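Local coordinates for cobalamin biosynthesis protein CobN (Mycobacterium tuberculosis, PDB 7C6O) that forms the large, catalytic subunit of cobaltochelatase, the enzyme that inserts cobalt into the corrin ring during cobalamin biosynthesis, at residues Y62-P67 with D332-I337; H138-H143 with H153-D158; V171-W176 with Y195-H200; D294-N299 with F326-I331. All coordinates share one frame; numbering follows the deposited sequence.

How the contacts relate
Contacts 2 and 4 are buried and aromatic, contact 3 lies at the surface and is polar, and contact 1, partly buried, mixes the two kinds. Contact 2 pairs consecutive helices beside the N-terminal parallel sheet. Contacts 3 and 4 both reach the seven-stranded mixed sheet that follows, in one case where strand 190-196 turns into a helix, in the other where a helix meets strand 321-331. Contact 1 spans the two sheets, setting edge strand 62-65 against the loop that continues from the strand of contact 4. His143 O, bonded to Thr173 OG1, joins contacts 2 and 3. Ring packing dominates the buried contacts, with a water bridge in contact 4, while arginine-to-carbonyl bonds carry the surface one.

Contact 1 of 4, residues Y62-P67 with D332-I337; sequences YRWANP and DDDGLI
Asp334 and Leu336 meet the indole of Trp64 from a tight loop, and the loop's own bonding begins two residues earlier. Asp332 opens a type I turn that ends at Gly335. Its OD1 takes the backbone N-H of Leu336 on the syn side of the carboxylate (Leu336 N to Asp332 OD1, 2.8 Å), while its OD2 forms a salt bridge with Arg56 of helix 49-58. Asp334 then turns its CB toward the tryptophan. A weak but nearly straight hydrogen bond runs from Trp64 NE1 to Asp334 OD2, 3.4 Å long with an angle of 170° at the hydrogen. The carboxylate oxygen sits at the indole edge, near the ring plane, yet the carboxylate itself is turned 84° from that plane. Asp334 is poorly ordered, so this weak bond should be read with caution. The loop links the antiparallel strands 321-331 and 337-341, a beta hairpin at the border of the mixed sheet, whereas Trp64 belongs to one edge strand of the N-terminal parallel sheet. Its CG lies between the backbone N and the carbonyl carbon (chi1 50°), with NE1 facing the loop. Leu336, the buried member of the trio, brings CD1 obliquely to the same end of the indole, 3.5 Å from Trp64 NE1 and 3.9 Å from Trp64 CD1. Arg56 touches both Trp64 and Leu336.

Contact 2 of 4, residues H138-H143 with H153-D158; sequences HIYLAH and HAFLCD
Tyr140 and Phe155 lean on each other between two consecutive helices, 131-143 and 146-161, and their relation is neither a parallel stack nor an edge-to-face pair. The ring planes are inclined at 45° and the centroids lie 5.5 Å apart, so each ring meets the other obliquely. Carbon CE2 of Tyr140 does most of the touching: it comes within 3.7 Å of Phe155 CG and 3.8 Å of Phe155 CD2. The phenol oxygen lies against the CB of the same residue, with Tyr140 OH 3.8 Å from Phe155 CB. The tyrosine therefore bears on the root of the phenylalanine rather than on its far end. Both CB atoms point toward the opposite helix, but the first torsions differ. Phe155 has CG anti to its backbone N (chi1 167°), whereas Tyr140 holds CG beside its backbone N and anti to the carbonyl carbon. With both CB atoms directed across the gap, the two rings span helices whose nearest CA atoms, those of Tyr140 and Phe155, are 9.6 Å apart.

The pair illustrates two helices packed against a parallel sheet: Leu141 and Leu156, the residues next in sequence, both touch Val86 of its inner strand 84-89. Phe167 sets its ring edge-to-face with Phe155. The buried hydroxyl of Tyr140 is satisfied by the carbonyl of Thr168. Between the helices the contact is thus nonpolar, resting on shape and dispersion, while the phenol's one directional bond ties it to the chain beyond the second helix.

Contact 3 of 4, residues V171-W176 with Y195-H200; sequences VATPTW and YYRAQH
Arg197 reaches Thr173, Pro174 and Thr175 from the first turn of helix 197-202, at a strand-to-helix junction of the mixed sheet: strand 190-196 ends there, and Tyr196 occupies the N-cap position. The loop it grips leads from helix 146-161 into one edge strand of the sheet, 176-178. From CB, which points toward that loop, the side chain runs out fully extended, with CG anti to the backbone N (chi1 -180°) and no bend as far as NE. CD is the first atom to meet the loop, lying 3.5 Å from Thr175 O and 3.6 Å from Pro174 O. Next comes the shorter of the two hydrogen bonds: Arg197 NE donates to Pro174 O at 2.7 Å, almost straight at 171°, with the oxygen at the guanidinium edge. At the tip, Arg197 NH2 gives a second bond, 2.9 Å to Thr173 O, and approaches that carbonyl from above its plane. The flat group thus binds two successive carbonyls through two of its nitrogens, which fixes its rotation. Thr173 OG1 also comes 2.9 Å from Arg197 NH2, but the angle is poor for bonding; the hydroxyl is instead bonded to the carbonyl of His143, at the end of helix 131-143. Tyr226 of strand 221-227 packs against both Pro174 and Arg197. Thr175 O, buried by this contact beside the arginine's CD, has no hydrogen-bonding partner in the model.

Contact 4 of 4, residues D294-N299 with F326-I331; sequences DQWCAN and FSFKEI
Trp296 and Phe328 supply the apolar part of this contact. The phenylalanine comes over one face of the indole, its CZ standing 3.4 Å from Trp296 CE3 and its CE1 equally close to Trp296 CD2. The two side chains cross at about a right angle, while the ring planes are inclined by 41°, so the phenyl end rests over CD2 and CE3, toward the rim of the indole, instead of lying flat. The CB of Trp296 points toward the strand, and with CG anti to the backbone N (chi1 175°) the indole offers a face to Phe328.

Water carries the polar part. One molecule accepts from Asp294 N at 3.0 Å and probably donates to Glu330 OE2 at 3.1 Å, though other acceptors compete, linking the start of the helix to the strand. That same carboxylate oxygen takes the backbone N-H of Arg293.

Beyond the pair, the indole N-H of Trp296 binds Gly570 O, and Lys567 makes a cation-pi contact with the ring. Leu289 of strand 283-289 touches both aromatic residues, so helix 293-298 packs beside strands 283-289 and 321-331 of the mixed sheet, with Arg345 of helix 343-361 also against the tryptophan.

Contact 1 of 4, residues Y62-P67 with D332-I337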
# COMPACT_ATOMS: atom_id res chain seq x y z
N TYR A 62 23.99 -40.53 -17.37
CA TYR A 62 24.77 -39.68 -16.48
C TYR A 62 24.44 -40.00 -15.02
O TYR A 62 23.30 -40.33 -14.69
CB TYR A 62 24.47 -38.20 -16.70
CG TYR A 62 25.22 -37.49 -17.81
CD1 TYR A 62 26.55 -37.12 -17.66
CD2 TYR A 62 24.57 -37.11 -18.98
CE1 TYR A 62 27.23 -36.45 -18.66
CE2 TYR A 62 25.24 -36.43 -19.99
CZ TYR A 62 26.57 -36.10 -19.82
OH TYR A 62 27.23 -35.42 -20.81
N ARG A 63 25.46 -39.92 -14.17
CA ARG A 63 25.29 -39.70 -12.75
C ARG A 63 25.74 -38.28 -12.43
O ARG A 63 26.64 -37.75 -13.09
CB ARG A 63 26.10 -40.70 -11.91
CG ARG A 63 25.85 -42.16 -12.24
CD ARG A 63 24.46 -42.61 -11.86
NE ARG A 63 24.25 -44.01 -12.21
CZ ARG A 63 23.84 -44.43 -13.41
NH1 ARG A 63 23.58 -43.55 -14.36
NH2 ARG A 63 23.69 -45.73 -13.64
N TRP A 64 25.10 -37.66 -11.45
CA TRP A 64 25.41 -36.27 -11.16
C TRP A 64 25.41 -36.01 -9.66
O TRP A 64 24.70 -36.66 -8.89
CB TRP A 64 24.42 -35.32 -11.84
CG TRP A 64 23.00 -35.68 -11.60
CD1 TRP A 64 22.25 -35.38 -10.50
CD2 TRP A 64 22.14 -36.40 -12.48
NE1 TRP A 64 20.98 -35.88 -10.64
CE2 TRP A 64 20.88 -36.51 -11.85
CE3 TRP A 64 22.31 -36.97 -13.75
CZ2 TRP A 64 19.80 -37.16 -12.44
CZ3 TRP A 64 21.24 -37.62 -14.33
CH2 TRP A 64 20.00 -37.71 -13.68
N ALA A 65 26.21 -35.03 -9.26
CA ALA A 65 26.25 -34.55 -7.89
C ALA A 65 26.94 -33.20 -7.87
O ALA A 65 27.80 -32.92 -8.71
CB ALA A 65 26.98 -35.54 -6.96
N ASN A 66 26.55 -32.37 -6.91
CA ASN A 66 27.20 -31.08 -6.70
C ASN A 66 28.30 -31.23 -5.67
O ASN A 66 28.01 -31.63 -4.53
CB ASN A 66 26.18 -30.05 -6.25
CG ASN A 66 26.73 -28.63 -6.31
OD1 ASN A 66 27.86 -28.38 -5.92
ND2 ASN A 66 25.92 -27.71 -6.81
N PRO A 67 29.56 -30.94 -6.00
CA PRO A 67 30.65 -31.12 -5.03
C PRO A 67 30.47 -30.33 -3.74
O PRO A 67 31.04 -30.72 -2.72
CB PRO A 67 31.89 -30.65 -5.80
CG PRO A 67 31.53 -30.81 -7.23
CD PRO A 67 30.06 -30.52 -7.32
N ASP A 332 14.05 -32.13 -5.53
CA ASP A 332 14.11 -33.58 -5.50
C ASP A 332 15.22 -34.03 -4.54
O ASP A 332 15.74 -33.24 -3.74
CB ASP A 332 14.31 -34.14 -6.91
CG ASP A 332 15.64 -33.73 -7.55
OD1 ASP A 332 16.45 -33.04 -6.90
OD2 ASP A 332 15.86 -34.11 -8.72
N ASP A 333 15.59 -35.31 -4.62
CA ASP A 333 16.57 -35.86 -3.68
C ASP A 333 17.96 -35.29 -3.92
O ASP A 333 18.72 -35.07 -2.97
CB ASP A 333 16.58 -37.38 -3.78
CG ASP A 333 15.23 -38.00 -3.48
OD1 ASP A 333 14.24 -37.62 -4.14
OD2 ASP A 333 15.16 -38.86 -2.58
N ASP A 334 18.31 -35.05 -5.19
CA ASP A 334 19.64 -34.58 -5.56
C ASP A 334 19.86 -33.10 -5.27
O ASP A 334 20.91 -32.56 -5.65
CB ASP A 334 19.89 -34.85 -7.04
CG ASP A 334 19.19 -36.10 -7.53
OD1 ASP A 334 19.41 -37.18 -6.95
OD2 ASP A 334 18.39 -35.99 -8.50
N GLY A 335 18.90 -32.43 -4.63
CA GLY A 335 18.98 -30.99 -4.49
C GLY A 335 18.74 -30.24 -5.78
O GLY A 335 19.05 -29.06 -5.87
N LEU A 336 18.19 -30.91 -6.79
CA LEU A 336 17.92 -30.29 -8.08
C LEU A 336 16.53 -29.66 -8.07
O LEU A 336 15.56 -30.28 -7.61
CB LEU A 336 18.03 -31.31 -9.21
CG LEU A 336 19.40 -31.97 -9.39
CD1 LEU A 336 19.48 -32.70 -10.72
CD2 LEU A 336 20.52 -30.94 -9.27
N ILE A 337 16.44 -28.44 -8.57
CA ILE A 337 15.24 -27.63 -8.50
C ILE A 337 14.46 -27.75 -9.81
O ILE A 337 15.05 -27.78 -10.90
CB ILE A 337 15.60 -26.16 -8.22
CG1 ILE A 337 16.37 -26.05 -6.90
CG2 ILE A 337 14.35 -25.29 -8.19
CD1 ILE A 337 17.06 -24.72 -6.72

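Contact 2 of 4, residues H138-H143 with H153-D158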
# COMPACT_ATOMS: atom_id res chain seq x y z
N HIS A 138 35.34 -28.62 -22.03
CA HIS A 138 35.15 -27.29 -21.48
C HIS A 138 34.17 -26.48 -22.33
O HIS A 138 33.30 -25.78 -21.80
CB HIS A 138 36.49 -26.56 -21.38
CG HIS A 138 36.37 -25.14 -20.95
ND1 HIS A 138 36.42 -24.75 -19.62
CD2 HIS A 138 36.18 -24.00 -21.66
CE1 HIS A 138 36.28 -23.44 -19.54
NE2 HIS A 138 36.13 -22.96 -20.76
N ILE A 139 34.29 -26.59 -23.65
CA ILE A 139 33.42 -25.82 -24.55
C ILE A 139 31.99 -26.34 -24.49
O ILE A 139 31.04 -25.55 -24.44
CB ILE A 139 33.99 -25.85 -25.98
CG1 ILE A 139 35.37 -25.19 -26.00
CG2 ILE A 139 33.04 -25.16 -26.95
CD1 ILE A 139 36.08 -25.26 -27.34
N TYR A 140 31.81 -27.67 -24.50
CA TYR A 140 30.48 -28.25 -24.38
C TYR A 140 29.75 -27.69 -23.15
O TYR A 140 28.58 -27.31 -23.23
CB TYR A 140 30.56 -29.77 -24.27
CG TYR A 140 30.63 -30.53 -25.58
CD1 TYR A 140 29.55 -30.57 -26.45
CD2 TYR A 140 31.76 -31.26 -25.91
CE1 TYR A 140 29.61 -31.29 -27.64
CE2 TYR A 140 31.83 -31.98 -27.09
CZ TYR A 140 30.76 -31.99 -27.95
OH TYR A 140 30.84 -32.71 -29.12
N LEU A 141 30.45 -27.64 -22.02
CA LEU A 141 29.83 -27.22 -20.77
C LEU A 141 29.71 -25.71 -20.67
O LEU A 141 28.76 -25.20 -20.07
CB LEU A 141 30.62 -27.79 -19.59
CG LEU A 141 30.51 -29.31 -19.46
CD1 LEU A 141 31.62 -29.89 -18.59
CD2 LEU A 141 29.14 -29.69 -18.91
N ALA A 142 30.67 -24.97 -21.25
CA ALA A 142 30.58 -23.51 -21.23
C ALA A 142 29.35 -23.03 -21.99
O ALA A 142 28.61 -22.16 -21.51
CB ALA A 142 31.85 -22.89 -21.82
N HIS A 143 29.12 -23.58 -23.18
CA HIS A 143 27.89 -23.26 -23.91
C HIS A 143 26.67 -23.83 -23.20
O HIS A 143 25.64 -23.16 -23.09
CB HIS A 143 27.97 -23.78 -25.34
CG HIS A 143 28.91 -23.01 -26.21
ND1 HIS A 143 28.87 -21.64 -26.32
CD2 HIS A 143 29.92 -23.43 -27.02
CE1 HIS A 143 29.81 -21.24 -27.16
NE2 HIS A 143 30.46 -22.30 -27.60
N HIS A 153 28.29 -36.45 -23.65
CA HIS A 153 28.36 -37.84 -23.22
C HIS A 153 28.91 -38.72 -24.34
O HIS A 153 29.80 -39.55 -24.12
CB HIS A 153 26.98 -38.32 -22.77
CG HIS A 153 26.99 -39.66 -22.10
ND1 HIS A 153 27.27 -40.83 -22.77
CD2 HIS A 153 26.75 -40.01 -20.81
CE1 HIS A 153 27.20 -41.84 -21.93
NE2 HIS A 153 26.89 -41.38 -20.74
N ALA A 154 28.38 -38.55 -25.55
CA ALA A 154 28.84 -39.35 -26.68
C ALA A 154 30.27 -38.99 -27.08
O ALA A 154 31.07 -39.88 -27.41
CB ALA A 154 27.89 -39.18 -27.86
N PHE A 155 30.60 -37.70 -27.06
CA PHE A 155 31.97 -37.29 -27.36
C PHE A 155 32.97 -37.95 -26.42
O PHE A 155 34.00 -38.46 -26.86
CB PHE A 155 32.09 -35.76 -27.28
CG PHE A 155 33.51 -35.27 -27.29
CD1 PHE A 155 34.24 -35.23 -28.46
CD2 PHE A 155 34.12 -34.86 -26.11
CE1 PHE A 155 35.55 -34.79 -28.47
CE2 PHE A 155 35.43 -34.42 -26.10
CZ PHE A 155 36.15 -34.38 -27.28
N LEU A 156 32.67 -37.95 -25.12
CA LEU A 156 33.61 -38.51 -24.16
C LEU A 156 33.71 -40.03 -24.31
O LEU A 156 34.81 -40.58 -24.25
CB LEU A 156 33.19 -38.14 -22.74
CG LEU A 156 33.35 -36.66 -22.42
CD1 LEU A 156 32.76 -36.37 -21.06
CD2 LEU A 156 34.81 -36.28 -22.48
N CYS A 157 32.58 -40.70 -24.50
CA CYS A 157 32.60 -42.15 -24.68
C CYS A 157 33.42 -42.54 -25.91
O CYS A 157 34.31 -43.39 -25.84
CB CYS A 157 31.18 -42.69 -24.79
SG CYS A 157 30.27 -42.69 -23.23
N ASP A 158 33.13 -41.91 -27.06
CA ASP A 158 33.84 -42.26 -28.29
C ASP A 158 35.32 -41.90 -28.20
O ASP A 158 36.17 -42.63 -28.72
CB ASP A 158 33.20 -41.57 -29.49
CG ASP A 158 31.85 -42.15 -29.85
OD1 ASP A 158 31.34 -43.01 -29.09
OD2 ASP A 158 31.29 -41.75 -30.89

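Contact 3 of 4, residues V171-W176 with Y195-H200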
# COMPACT_ATOMS: atom_id res chain seq x y z
N VAL A 171 27.52 -26.71 -29.77
CA VAL A 171 26.71 -25.70 -30.43
C VAL A 171 26.54 -24.52 -29.49
O VAL A 171 26.28 -24.69 -28.29
CB VAL A 171 25.34 -26.26 -30.87
CG1 VAL A 171 25.51 -27.29 -31.97
CG2 VAL A 171 24.59 -26.86 -29.68
N ALA A 172 26.69 -23.32 -30.03
CA ALA A 172 26.46 -22.12 -29.25
C ALA A 172 24.98 -21.95 -28.96
O ALA A 172 24.12 -22.30 -29.77
CB ALA A 172 27.00 -20.89 -29.98
N THR A 173 24.68 -21.43 -27.78
CA THR A 173 23.31 -21.15 -27.39
C THR A 173 23.08 -19.64 -27.38
O THR A 173 23.87 -18.91 -26.75
CB THR A 173 23.00 -21.74 -26.02
OG1 THR A 173 24.16 -21.62 -25.19
CG2 THR A 173 22.61 -23.20 -26.15
N PRO A 174 22.05 -19.15 -28.05
CA PRO A 174 21.85 -17.70 -28.14
C PRO A 174 21.55 -17.09 -26.79
O PRO A 174 21.12 -17.76 -25.85
CB PRO A 174 20.66 -17.56 -29.09
CG PRO A 174 20.46 -18.91 -29.71
CD PRO A 174 20.97 -19.90 -28.72
N THR A 175 21.78 -15.78 -26.69
CA THR A 175 21.43 -15.05 -25.48
C THR A 175 19.92 -14.98 -25.28
O THR A 175 19.47 -14.79 -24.15
CB THR A 175 22.03 -13.65 -25.51
OG1 THR A 175 21.52 -12.94 -26.65
CG2 THR A 175 23.55 -13.72 -25.62
N TRP A 176 19.15 -15.12 -26.35
CA TRP A 176 17.70 -15.16 -26.28
C TRP A 176 17.19 -16.02 -27.42
O TRP A 176 17.88 -16.22 -28.42
CB TRP A 176 17.10 -13.75 -26.35
CG TRP A 176 17.18 -13.14 -27.72
CD1 TRP A 176 18.22 -12.43 -28.24
CD2 TRP A 176 16.19 -13.21 -28.75
NE1 TRP A 176 17.93 -12.04 -29.53
CE2 TRP A 176 16.69 -12.51 -29.87
CE3 TRP A 176 14.92 -13.80 -28.84
CZ2 TRP A 176 15.97 -12.38 -31.05
CZ3 TRP A 176 14.20 -13.66 -30.02
CH2 TRP A 176 14.73 -12.96 -31.11
N TYR A 195 10.84 -15.93 -19.93
CA TYR A 195 11.43 -16.71 -18.86
C TYR A 195 12.95 -16.69 -18.99
O TYR A 195 13.51 -16.22 -19.98
CB TYR A 195 10.89 -18.15 -18.85
CG TYR A 195 11.23 -18.99 -20.06
CD1 TYR A 195 10.57 -18.81 -21.27
CD2 TYR A 195 12.20 -19.98 -19.99
CE1 TYR A 195 10.87 -19.58 -22.38
CE2 TYR A 195 12.51 -20.76 -21.09
CZ TYR A 195 11.84 -20.55 -22.28
OH TYR A 195 12.15 -21.33 -23.39
N TYR A 196 13.61 -17.22 -17.97
CA TYR A 196 15.06 -17.10 -17.87
C TYR A 196 15.78 -18.11 -18.75
O TYR A 196 15.36 -19.27 -18.87
CB TYR A 196 15.51 -17.26 -16.41
CG TYR A 196 15.50 -15.96 -15.65
CD1 TYR A 196 16.13 -14.83 -16.16
CD2 TYR A 196 14.85 -15.85 -14.42
CE1 TYR A 196 16.13 -13.63 -15.47
CE2 TYR A 196 14.84 -14.65 -13.73
CZ TYR A 196 15.48 -13.55 -14.26
OH TYR A 196 15.47 -12.35 -13.57
N ARG A 197 16.87 -17.66 -19.36
CA ARG A 197 17.69 -18.51 -20.22
C ARG A 197 18.24 -19.71 -19.46
O ARG A 197 18.36 -20.80 -20.03
CB ARG A 197 18.83 -17.67 -20.81
CG ARG A 197 19.79 -18.40 -21.74
CD ARG A 197 20.81 -17.41 -22.28
NE ARG A 197 21.73 -18.01 -23.24
CZ ARG A 197 22.89 -18.56 -22.91
NH1 ARG A 197 23.27 -18.59 -21.64
NH2 ARG A 197 23.67 -19.08 -23.85
N ALA A 198 18.56 -19.53 -18.17
CA ALA A 198 19.10 -20.63 -17.38
C ALA A 198 18.12 -21.80 -17.31
O ALA A 198 18.53 -22.96 -17.32
CB ALA A 198 19.44 -20.14 -15.97
N GLN A 199 16.82 -21.51 -17.26
CA GLN A 199 15.83 -22.58 -17.25
C GLN A 199 15.74 -23.26 -18.61
O GLN A 199 15.56 -24.48 -18.69
CB GLN A 199 14.46 -22.05 -16.83
CG GLN A 199 14.45 -21.35 -15.48
CD GLN A 199 14.87 -22.27 -14.35
OE1 GLN A 199 14.51 -23.45 -14.32
NE2 GLN A 199 15.62 -21.73 -13.39
N HIS A 200 15.87 -22.49 -19.69
CA HIS A 200 15.85 -23.08 -21.02
C HIS A 200 17.02 -24.03 -21.20
O HIS A 200 16.86 -25.15 -21.70
CB HIS A 200 15.88 -21.97 -22.08
CG HIS A 200 15.70 -22.48 -23.48
ND1 HIS A 200 14.46 -22.81 -24.00
CD2 HIS A 200 16.59 -22.72 -24.47
CE1 HIS A 200 14.60 -23.22 -25.24
NE2 HIS A 200 15.89 -23.18 -25.55

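Contact 4 of 4, residues D294-N299 with F326-I331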
# COMPACT_ATOMS: atom_id res chain seq x y z
N ASP A 294 2.75 -26.83 -1.62
CA ASP A 294 2.01 -27.25 -0.43
C ASP A 294 2.04 -26.18 0.65
O ASP A 294 1.05 -25.98 1.35
CB ASP A 294 2.57 -28.58 0.09
CG ASP A 294 3.96 -28.44 0.69
OD1 ASP A 294 4.74 -27.57 0.24
OD2 ASP A 294 4.28 -29.22 1.62
N GLN A 295 3.17 -25.46 0.78
CA GLN A 295 3.22 -24.37 1.75
C GLN A 295 2.36 -23.19 1.31
O GLN A 295 1.80 -22.48 2.15
CB GLN A 295 4.67 -23.91 1.95
CG GLN A 295 5.57 -24.94 2.61
CD GLN A 295 6.99 -24.44 2.79
OE1 GLN A 295 7.26 -23.25 2.64
NE2 GLN A 295 7.90 -25.35 3.12
N TRP A 296 2.25 -22.97 -0.00
CA TRP A 296 1.37 -21.92 -0.51
C TRP A 296 -0.09 -22.23 -0.22
O TRP A 296 -0.85 -21.35 0.19
CB TRP A 296 1.61 -21.73 -2.01
CG TRP A 296 0.70 -20.75 -2.69
CD1 TRP A 296 0.74 -19.38 -2.60
CD2 TRP A 296 -0.36 -21.06 -3.60
NE1 TRP A 296 -0.24 -18.83 -3.39
CE2 TRP A 296 -0.93 -19.83 -4.01
CE3 TRP A 296 -0.89 -22.25 -4.10
CZ2 TRP A 296 -1.99 -19.77 -4.91
CZ3 TRP A 296 -1.95 -22.19 -4.99
CH2 TRP A 296 -2.49 -20.95 -5.38
N CYS A 297 -0.50 -23.49 -0.44
CA CYS A 297 -1.88 -23.87 -0.17
C CYS A 297 -2.20 -23.83 1.32
O CYS A 297 -3.34 -23.54 1.70
CB CYS A 297 -2.16 -25.27 -0.72
SG CYS A 297 -2.22 -25.36 -2.51
N ALA A 298 -1.21 -24.11 2.17
CA ALA A 298 -1.48 -24.31 3.59
C ALA A 298 -1.72 -23.00 4.34
O ALA A 298 -2.51 -22.98 5.29
CB ALA A 298 -0.32 -25.07 4.24
N ASN A 299 -1.05 -21.92 3.95
CA ASN A 299 -1.04 -20.69 4.72
C ASN A 299 -1.78 -19.58 3.99
O ASN A 299 -2.03 -19.65 2.78
CB ASN A 299 0.40 -20.23 5.01
CG ASN A 299 1.26 -21.35 5.55
OD1 ASN A 299 2.37 -21.58 5.06
ND2 ASN A 299 0.76 -22.06 6.55
N PHE A 326 1.61 -19.17 -10.83
CA PHE A 326 1.24 -20.30 -11.68
C PHE A 326 2.24 -21.44 -11.64
O PHE A 326 1.98 -22.49 -12.25
CB PHE A 326 1.05 -19.84 -13.14
CG PHE A 326 2.34 -19.54 -13.86
CD1 PHE A 326 2.94 -18.30 -13.74
CD2 PHE A 326 2.92 -20.48 -14.68
CE1 PHE A 326 4.12 -18.01 -14.41
CE2 PHE A 326 4.10 -20.21 -15.36
CZ PHE A 326 4.70 -18.97 -15.22
N SER A 327 3.37 -21.28 -10.96
CA SER A 327 4.32 -22.37 -10.79
C SER A 327 5.01 -22.22 -9.45
O SER A 327 5.04 -21.14 -8.86
CB SER A 327 5.35 -22.42 -11.93
OG SER A 327 6.28 -21.36 -11.83
N PHE A 328 5.56 -23.33 -8.96
CA PHE A 328 6.10 -23.40 -7.61
C PHE A 328 7.38 -24.23 -7.60
O PHE A 328 7.48 -25.24 -8.30
CB PHE A 328 5.08 -24.00 -6.63
CG PHE A 328 3.77 -23.25 -6.60
CD1 PHE A 328 3.55 -22.26 -5.66
CD2 PHE A 328 2.78 -23.53 -7.53
CE1 PHE A 328 2.35 -21.56 -5.64
CE2 PHE A 328 1.59 -22.83 -7.52
CZ PHE A 328 1.37 -21.85 -6.57
N LYS A 329 8.35 -23.78 -6.81
CA LYS A 329 9.66 -24.41 -6.76
C LYS A 329 9.58 -25.71 -5.97
O LYS A 329 9.15 -25.72 -4.82
CB LYS A 329 10.66 -23.44 -6.12
CG LYS A 329 12.02 -24.01 -5.78
CD LYS A 329 12.99 -22.88 -5.44
CE LYS A 329 14.31 -23.39 -4.89
NZ LYS A 329 14.16 -23.99 -3.54
N GLU A 330 10.00 -26.81 -6.60
CA GLU A 330 10.03 -28.11 -5.96
C GLU A 330 11.44 -28.68 -6.06
O GLU A 330 12.13 -28.48 -7.07
CB GLU A 330 9.02 -29.07 -6.59
CG GLU A 330 7.60 -28.50 -6.67
CD GLU A 330 6.96 -28.29 -5.31
OE1 GLU A 330 7.39 -28.93 -4.33
OE2 GLU A 330 6.01 -27.48 -5.21
N ILE A 331 11.87 -29.39 -5.02
CA ILE A 331 13.22 -29.93 -4.92
C ILE A 331 13.13 -31.45 -4.84
O ILE A 331 12.25 -31.99 -4.17
CB ILE A 331 13.98 -29.35 -3.71
CG1 ILE A 331 13.99 -27.83 -3.76
CG2 ILE A 331 15.40 -29.90 -3.64
CD1 ILE A 331 14.82 -27.18 -2.67
O HOH W 1 4.61 -28.87 -2.82